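Local atomic coordinates of nickel-dependent hydrogenase large subunit (Allochromatium vinosum, PDB entry 3MYR), a protein that oxidises molecular hydrogen at a nickel-iron centre as the large subunit of a membrane-bound heterodimeric hydrogenase, probably recycling hydrogen released by nitrogenase. Residues 327-331 and 516-520; 322-326 and 377-382. One frame throughout, in Å; residues are numbered along the deposited sequence.

Contact 1: residues 327-331 and 516-520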
loop_
_atom_site.group_PDB
_atom_site.type_symbol
_atom_site.label_atom_id
_atom_site.label_comp_id
_atom_site.label_asym_id
_atom_site.label_seq_id
_atom_site.Cartn_x
_atom_site.Cartn_y
_atom_site.Cartn_z
ATOM N N PHE B 327 -5.951 6.106 21.871
ATOM C CA PHE B 327 -6.004 5.402 23.159
ATOM C C PHE B 327 -5.224 4.106 23.034
ATOM O O PHE B 327 -5.012 3.578 21.905
ATOM C CB PHE B 327 -7.466 5.111 23.559
ATOM C CG PHE B 327 -8.224 6.332 24.002
ATOM C CD1 PHE B 327 -8.317 6.664 25.383
ATOM C CD2 PHE B 327 -8.849 7.156 23.077
ATOM C CE1 PHE B 327 -9.067 7.811 25.811
ATOM C CE2 PHE B 327 -9.593 8.300 23.475
ATOM C CZ PHE B 327 -9.704 8.635 24.863
ATOM N N VAL B 328 -4.764 3.613 24.190
ATOM C CA VAL B 328 -3.962 2.421 24.253
ATOM C C VAL B 328 -4.451 1.455 25.344
ATOM O O VAL B 328 -3.722 0.568 25.740
ATOM C CB VAL B 328 -2.490 2.696 24.355
ATOM C CG1 VAL B 328 -2.011 3.511 23.121
ATOM C CG2 VAL B 328 -2.130 3.421 25.717
ATOM N N ASN B 329 -5.707 1.600 25.768
ATOM C CA ASN B 329 -6.250 0.721 26.825
ATOM C C ASN B 329 -6.135 -0.742 26.408
ATOM O O ASN B 329 -6.147 -1.583 27.273
ATOM C CB ASN B 329 -7.746 0.937 27.018
ATOM C CG ASN B 329 -8.118 2.395 27.141
ATOM O OD1 ASN B 329 -8.301 3.073 26.128
ATOM N ND2 ASN B 329 -8.337 2.860 28.387
ATOM N N HIS B 330 -6.152 -1.038 25.088
ATOM C CA HIS B 330 -6.012 -2.436 24.612
ATOM C C HIS B 330 -4.941 -2.575 23.514
ATOM O O HIS B 330 -5.080 -3.408 22.627
ATOM C CB HIS B 330 -7.350 -2.968 24.101
ATOM C CG HIS B 330 -8.307 -3.294 25.207
ATOM N ND1 HIS B 330 -9.344 -2.459 25.572
ATOM C CD2 HIS B 330 -8.326 -4.332 26.083
ATOM C CE1 HIS B 330 -10.013 -3.007 26.581
ATOM N NE2 HIS B 330 -9.422 -4.144 26.903
ATOM N N SER B 331 -3.845 -1.801 23.647
ATOM C CA SER B 331 -2.748 -1.753 22.674
ATOM C C SER B 331 -1.450 -1.957 23.438
ATOM O O SER B 331 -1.367 -1.646 24.633
ATOM C CB SER B 331 -2.702 -0.388 21.970
ATOM O OG SER B 331 -3.996 -0.088 21.421
ATOM N N PRO B 516 -8.105 -1.453 18.041
ATOM C CA PRO B 516 -8.891 -2.313 18.940
ATOM C C PRO B 516 -9.819 -1.479 19.822
ATOM O O PRO B 516 -10.110 -0.292 19.522
ATOM C CB PRO B 516 -7.795 -3.014 19.790
ATOM C CG PRO B 516 -6.777 -1.860 19.980
ATOM C CD PRO B 516 -6.736 -1.185 18.563
ATOM N N ARG B 517 -10.295 -2.105 20.891
ATOM C CA ARG B 517 -11.197 -1.459 21.852
ATOM C C ARG B 517 -10.500 -0.380 22.642
ATOM O O ARG B 517 -9.278 -0.395 22.748
ATOM C CB ARG B 517 -11.787 -2.476 22.792
ATOM C CG ARG B 517 -12.901 -3.321 22.175
ATOM C CD ARG B 517 -13.062 -4.710 22.895
ATOM N NE ARG B 517 -14.253 -5.464 22.411
ATOM C CZ ARG B 517 -14.343 -6.093 21.226
ATOM N NH1 ARG B 517 -13.307 -6.124 20.399
ATOM N NH2 ARG B 517 -15.474 -6.734 20.867
ATOM N N ASP B 518 -11.304 0.528 23.222
ATOM C CA ASP B 518 -10.829 1.624 24.067
ATOM C C ASP B 518 -11.250 1.343 25.514
ATOM O O ASP B 518 -11.640 0.221 25.840
ATOM C CB ASP B 518 -11.377 3.003 23.589
ATOM C CG ASP B 518 -12.909 3.096 23.678
ATOM O OD1 ASP B 518 -13.538 2.315 24.440
ATOM O OD2 ASP B 518 -13.512 3.893 22.923
ATOM N N GLY B 519 -11.105 2.321 26.399
ATOM C CA GLY B 519 -11.382 2.081 27.845
ATOM C C GLY B 519 -12.836 1.829 28.219
ATOM O O GLY B 519 -13.111 1.359 29.318
ATOM N N ARG B 520 -13.763 2.162 27.312
ATOM C CA ARG B 520 -15.204 1.973 27.545
ATOM C C ARG B 520 -15.634 0.635 26.921
ATOM O O ARG B 520 -16.832 0.374 26.794
ATOM C CB ARG B 520 -16.039 3.135 26.925
ATOM C CG ARG B 520 -15.855 4.584 27.522
ATOM C CD ARG B 520 -14.320 5.039 27.670
ATOM N NE ARG B 520 -13.894 6.121 26.741
ATOM C CZ ARG B 520 -12.675 6.297 26.180
ATOM N NH1 ARG B 520 -12.553 7.306 25.318
ATOM N NH2 ARG B 520 -11.611 5.472 26.405
HETATM O O HOH W 1 -6.551 0.650 22.773
#

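Contact 2: residues 322-326 and 377-382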
loop_
_atom_site.group_PDB
_atom_site.type_symbol
_atom_site.label_atom_id
_atom_site.label_comp_id
_atom_site.label_asym_id
_atom_site.label_seq_id
_atom_site.Cartn_x
_atom_site.Cartn_y
_atom_site.Cartn_z
ATOM N N GLY B 322 -8.846 17.833 22.417
ATOM C CA GLY B 322 -9.914 16.946 22.887
ATOM C C GLY B 322 -10.687 16.284 21.759
ATOM O O GLY B 322 -11.724 15.634 21.981
ATOM N N GLU B 323 -10.252 16.460 20.523
ATOM C CA GLU B 323 -11.087 15.925 19.482
ATOM C C GLU B 323 -10.563 14.568 18.909
ATOM O O GLU B 323 -11.115 13.483 19.233
ATOM C CB GLU B 323 -11.393 17.019 18.456
ATOM C CG GLU B 323 -11.895 16.523 17.094
ATOM C CD GLU B 323 -12.563 17.645 16.265
ATOM O OE1 GLU B 323 -12.767 17.446 15.067
ATOM O OE2 GLU B 323 -12.889 18.716 16.831
ATOM N N ILE B 324 -9.475 14.608 18.159
ATOM C CA ILE B 324 -8.803 13.363 17.716
ATOM C C ILE B 324 -7.807 12.939 18.787
ATOM O O ILE B 324 -6.871 13.698 19.100
ATOM C CB ILE B 324 -8.040 13.549 16.426
ATOM C CG1 ILE B 324 -9.040 13.794 15.283
ATOM C CG2 ILE B 324 -7.178 12.286 16.112
ATOM C CD1 ILE B 324 -8.444 14.326 14.023
ATOM N N GLN B 325 -8.003 11.737 19.324
ATOM C CA GLN B 325 -7.058 11.215 20.305
ATOM C C GLN B 325 -6.820 9.770 20.051
ATOM O O GLN B 325 -7.742 9.094 19.611
ATOM C CB GLN B 325 -7.638 11.311 21.741
ATOM C CG GLN B 325 -8.121 12.692 22.151
ATOM C CD GLN B 325 -8.831 12.671 23.510
ATOM O OE1 GLN B 325 -8.296 13.185 24.441
ATOM N NE2 GLN B 325 -10.053 12.102 23.596
ATOM N N GLU B 326 -5.653 9.270 20.447
ATOM C CA GLU B 326 -5.421 7.843 20.331
ATOM C C GLU B 326 -5.284 7.241 21.711
ATOM O O GLU B 326 -4.530 7.787 22.578
ATOM C CB GLU B 326 -4.145 7.558 19.548
ATOM C CG GLU B 326 -4.220 7.997 18.070
ATOM C CD GLU B 326 -2.936 7.713 17.306
ATOM O OE1 GLU B 326 -2.987 6.784 16.456
ATOM O OE2 GLU B 326 -1.899 8.413 17.537
ATOM N N LYS B 377 -2.724 1.388 17.846
ATOM C CA LYS B 377 -3.425 2.329 18.744
ATOM C C LYS B 377 -4.935 2.385 18.387
ATOM O O LYS B 377 -5.335 1.950 17.292
ATOM C CB LYS B 377 -2.807 3.716 18.651
ATOM C CG LYS B 377 -1.358 3.777 19.161
ATOM C CD LYS B 377 -0.814 5.177 18.995
ATOM C CE LYS B 377 0.646 5.210 19.470
ATOM N NZ LYS B 377 1.297 6.561 19.177
ATOM N N ALA B 378 -5.757 2.911 19.318
ATOM C CA ALA B 378 -7.196 3.073 19.101
ATOM C C ALA B 378 -7.626 4.540 18.937
ATOM O O ALA B 378 -7.806 5.230 19.937
ATOM C CB ALA B 378 -7.984 2.392 20.230
ATOM N N PRO B 379 -7.737 5.019 17.684
ATOM C CA PRO B 379 -8.054 6.431 17.473
ATOM C C PRO B 379 -9.554 6.587 17.697
ATOM O O PRO B 379 -10.338 5.716 17.296
ATOM C CB PRO B 379 -7.702 6.656 15.959
ATOM C CG PRO B 379 -6.723 5.588 15.666
ATOM C CD PRO B 379 -7.332 4.389 16.419
ATOM N N ARG B 380 -9.937 7.703 18.291
ATOM C CA ARG B 380 -11.353 8.014 18.525
ATOM C C ARG B 380 -11.571 9.485 18.138
ATOM O O ARG B 380 -10.655 10.312 18.277
ATOM C CB ARG B 380 -11.708 7.806 20.027
ATOM C CG ARG B 380 -11.629 6.333 20.524
ATOM C CD ARG B 380 -12.634 5.490 19.784
ATOM N NE ARG B 380 -12.629 4.073 20.207
ATOM C CZ ARG B 380 -11.979 3.078 19.579
ATOM N NH1 ARG B 380 -11.186 3.327 18.540
ATOM N NH2 ARG B 380 -12.082 1.825 20.012
ATOM N N TRP B 381 -12.779 9.823 17.699
ATOM C CA TRP B 381 -13.093 11.199 17.327
ATOM C C TRP B 381 -14.095 11.678 18.356
ATOM O O TRP B 381 -15.219 11.140 18.406
ATOM C CB TRP B 381 -13.709 11.247 15.908
ATOM C CG TRP B 381 -13.979 12.681 15.455
ATOM C CD1 TRP B 381 -13.046 13.600 15.023
ATOM C CD2 TRP B 381 -15.244 13.373 15.465
ATOM N NE1 TRP B 381 -13.664 14.792 14.745
ATOM C CE2 TRP B 381 -15.002 14.695 15.037
ATOM C CE3 TRP B 381 -16.562 12.994 15.777
ATOM C CZ2 TRP B 381 -16.034 15.648 14.889
ATOM C CZ3 TRP B 381 -17.600 13.960 15.679
ATOM C CH2 TRP B 381 -17.313 15.280 15.245
ATOM N N LYS B 382 -13.688 12.623 19.217
ATOM C CA LYS B 382 -14.550 13.058 20.350
ATOM C C LYS B 382 -15.110 11.847 21.133
ATOM O O LYS B 382 -16.313 11.777 21.432
ATOM C CB LYS B 382 -15.704 13.927 19.807
ATOM C CG LYS B 382 -15.239 15.297 19.248
ATOM C CD LYS B 382 -16.435 16.232 18.899
ATOM C CE LYS B 382 -15.896 17.487 18.221
ATOM N NZ LYS B 382 -16.983 18.476 17.805
HETATM O O HOH W 2 0.345 7.865 16.339
#

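Contact 1: residues 327-331 and 516-520
His-330 lays its side chain along the backbone of Arg-517 and Asp-518. Its CB lies 3.5 Å from Arg-517 O, and CG passes the same oxygen a little farther off. ND1 presents the ring's edge to two carbonyls and makes a weak hydrogen bond to Arg-517 O at 3.5 Å, while CE1, next to it on the same edge, has Asp-518 O close to the ring plane. A ring with an N-H on its rim suits a place lined by carbonyl oxygens. A water joins the two segments: it accepts from His-330 N and donates to Arg-517 O, 2.9 Å away, and to Ser-331 OG, whose hydroxyl also bonds to Leu-376 O.

Farther along, Asn-329 sets its amide against Gly-519, ND2 being 3.2 Å from Gly-519 CA, a closeness that a residue without a side chain permits. Arg-520 then turns back, its chain bent at the second and third torsions (chi2 49°, chi3 111°), and brings its guanidinium over one face of the Phe-327 ring. Arg-520 CZ stands 4.3 Å from the centroid of the Phe-327 ring in a cation-pi contact. The two planes are 59° apart, and Arg-520 NH1 comes down on the rim, 3.2 Å from Phe-327 CZ. The backbone N of Arg-520 donates to Asp-518 OD1 (2.9 Å), closing an Asx turn in the loop between helices 509-514 and 525-531.

Contact 2: residues 322-326 and 377-382
A two-stranded antiparallel sheet pairs strand 324-327 with strand 378-381, the short axes 158° apart in direction. Gln-325 and Arg-380 form the hydrogen-bonded pair: Arg-380 N gives to Gln-325 O at 2.9 Å, and Gln-325 N returns a bond to Arg-380 O at 3.2 Å. Beyond the strand end, Lys-382 N reaches Glu-323 O at 2.7 Å.

Glu-323 and Trp-381 run side by side. A first torsion of 162° sends the extended Glu-323 chain away from its own N, bringing OE1 to Trp-381 NE1, 2.8 Å away, in a hydrogen bond. The carboxylate stands 87° to the indole and is met from above its own plane. Asp-317 N also bonds to OE1, so two N-H groups grip this oxygen of a buried residue. Cut back to an alanine here, the side chain would probably leave both the indole N-H and Asp-317 N without their acceptor and open a gap beside the tryptophan's edge. Ile-324 CG1 touches that edge too, at CD1.

The strands are joined by a 50-residue excursion rather than a tight turn, and their other end approaches the magnesium site. There Glu-326 crosses Lys-377, whose CD lies 3.7 Å from Glu-326 OE1. A water donates to Glu-326 OE2 (2.6 Å) and accepts from Lys-377 NZ (3.3 Å), bridging charges not in direct contact. The ammonium also bonds to Gln-349 O and Thr-350 OG1, anchoring a long lysine in a buried place.

Contacts 1 and 2 lie with centres 11 Å apart, and strand 324-327 runs from one into the other: Phe-327 O probably accepts a hydrogen bond from Ala-378 N at 2.8 Å, extending the strand pairing. A salt bridge ties them again, Arg-380 NE meeting Asp-518 OD2 at 2.9 Å, while Arg-380 NH2 bonds to Pro-516 O. This arginine thus binds the 516-520 loop to the sheet. Contact 2 is the nearer to the metals: the side chain of Glu-326 is about 4 Å from the magnesium ion, against about 10 Å for that of Ser-331, and the side chains of Pro-379 and Pro-516 lie about 11 and 13 Å from the nickel-iron centre.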